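Local coordinates for NIF3-related protein (PDB 2GX8) that is of unknown function but carries the dimetal-binding motif conserved in the Nif3 family, here occupied by zinc, together with a probable regulatory domain, at residues Leu153-Ala158 against Ile321-Phe326. Residues are numbered along the deposited sequence; the frame is centred on the assembly and turned at random.
Sequences LAPTYA and INQAKF
Leu153 and Ala154, at the bend where strand 150-168 changes direction, lie against one side of helix 321-326, with the CA atoms of Ala154 and Gln323 6.6 Å apart. Gln323 carries the polar half of the contact. Its side chain leaves the helix extended (chi1 -168°) and then kinks at the second torsion, which swings NE2 to the carbonyl of Leu153. Gln323 NE2 donates to Leu153 O at 3.1 Å, with an angle of 153° at the hydrogen; the bond lies in the carbonyl plane and almost exactly in the plane of the glutamine amide. Lys327, just beyond the helix, also donates through NZ to Leu153 O, so two donors grip this backbone oxygen. The aliphatic part of Gln323 packs beside the bend, its CG 4.2 Å from Ala154 CB, while Pro155 CD sits 3.7 Å from Gln323 NE2. Beside this polar link, Leu153 sends CD1 to the helix backbone, 3.8 Å from Ala324 CA, and both residues rest on Tyr332 of strand 331-335. Backbone hydrogen bonds pair Leu153 with Gly270 and Ala154 with Leu269. Helix 321-326 connects the parallel strands 306-313 and 331-335 in a beta-alpha-beta crossover, whose sheet also holds strand 351-354 just ahead of the zinc ligands His357 and Glu360; the contact joins this unit to the start of long strand 150-168, which probably leads into the regulatory domain.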
# COMPACT_ATOMS: atom_id res chain seq x y z
N LEU C 153 28.01 -16.52 1.35
CA LEU C 153 28.28 -15.10 1.17
C LEU C 153 27.19 -14.25 1.85
O LEU C 153 27.51 -13.38 2.66
CB LEU C 153 28.39 -14.74 -0.33
CG LEU C 153 28.46 -13.25 -0.67
CD1 LEU C 153 29.81 -12.69 -0.22
CD2 LEU C 153 28.26 -13.07 -2.14
N ALA C 154 25.93 -14.50 1.49
CA ALA C 154 24.81 -13.76 2.04
C ALA C 154 23.83 -14.77 2.61
O ALA C 154 23.16 -15.47 1.81
CB ALA C 154 24.12 -12.92 0.96
N PRO C 155 23.76 -14.86 3.95
CA PRO C 155 22.89 -15.76 4.68
C PRO C 155 21.42 -15.42 4.39
O PRO C 155 21.02 -14.22 4.54
CB PRO C 155 23.23 -15.44 6.14
CG PRO C 155 24.61 -14.86 6.08
CD PRO C 155 24.59 -14.05 4.86
N THR C 156 20.63 -16.53 4.06
CA THR C 156 19.22 -16.29 3.78
C THR C 156 18.38 -17.26 4.56
O THR C 156 17.19 -17.04 4.78
CB THR C 156 18.85 -16.46 2.27
OG1 THR C 156 19.10 -17.81 1.85
CG2 THR C 156 19.62 -15.48 1.39
N TYR C 157 19.01 -18.34 5.01
CA TYR C 157 18.29 -19.36 5.73
C TYR C 157 19.14 -20.05 6.80
O TYR C 157 20.30 -20.39 6.57
CB TYR C 157 17.73 -20.39 4.72
CG TYR C 157 16.91 -21.48 5.35
CD1 TYR C 157 15.55 -21.29 5.63
CD2 TYR C 157 17.49 -22.71 5.69
CE1 TYR C 157 14.80 -22.30 6.22
CE2 TYR C 157 16.74 -23.72 6.28
CZ TYR C 157 15.40 -23.51 6.54
OH TYR C 157 14.67 -24.52 7.13
N ALA C 158 18.54 -20.24 7.98
CA ALA C 158 19.13 -20.98 9.10
C ALA C 158 17.98 -21.74 9.74
O ALA C 158 17.04 -21.13 10.27
CB ALA C 158 19.77 -20.06 10.11
N ILE C 321 26.83 -6.52 -3.21
CA ILE C 321 28.14 -5.92 -3.24
C ILE C 321 28.61 -5.46 -1.84
O ILE C 321 29.81 -5.49 -1.57
CB ILE C 321 28.25 -4.78 -4.30
CG1 ILE C 321 27.39 -3.59 -3.91
CG2 ILE C 321 27.84 -5.31 -5.69
CD1 ILE C 321 27.71 -2.32 -4.67
N ASN C 322 27.69 -5.06 -0.97
CA ASN C 322 28.06 -4.58 0.36
C ASN C 322 28.48 -5.71 1.23
O ASN C 322 29.43 -5.58 2.01
CB ASN C 322 26.94 -3.76 1.00
CG ASN C 322 26.88 -2.36 0.45
OD1 ASN C 322 26.15 -2.10 -0.50
ND2 ASN C 322 27.72 -1.47 0.97
N GLN C 323 27.79 -6.83 1.07
CA GLN C 323 28.10 -8.05 1.80
C GLN C 323 29.47 -8.55 1.39
O GLN C 323 30.33 -8.77 2.22
CB GLN C 323 26.99 -9.09 1.54
CG GLN C 323 27.01 -10.31 2.45
CD GLN C 323 26.84 -10.05 3.98
OE1 GLN C 323 26.63 -8.92 4.45
NE2 GLN C 323 26.93 -11.13 4.76
N ALA C 324 29.68 -8.66 0.08
CA ALA C 324 30.96 -9.09 -0.49
C ALA C 324 32.15 -8.30 0.06
O ALA C 324 33.17 -8.88 0.38
CB ALA C 324 30.92 -9.02 -2.01
N LYS C 325 32.01 -6.98 0.19
CA LYS C 325 33.06 -6.12 0.74
C LYS C 325 33.16 -6.24 2.27
O LYS C 325 34.25 -6.27 2.83
CB LYS C 325 32.83 -4.66 0.35
CG LYS C 325 34.02 -3.75 0.69
CD LYS C 325 35.22 -4.14 -0.15
CE LYS C 325 36.52 -3.51 0.34
NZ LYS C 325 37.58 -3.91 -0.65
N PHE C 326 32.01 -6.28 2.95
CA PHE C 326 32.01 -6.42 4.41
C PHE C 326 32.78 -7.69 4.82
O PHE C 326 33.60 -7.63 5.71
CB PHE C 326 30.57 -6.43 4.95
CG PHE C 326 30.48 -6.73 6.43
CD1 PHE C 326 29.85 -7.90 6.88
CD2 PHE C 326 31.04 -5.86 7.37
CE1 PHE C 326 29.75 -8.19 8.23
CE2 PHE C 326 30.96 -6.14 8.74
CZ PHE C 326 30.32 -7.31 9.17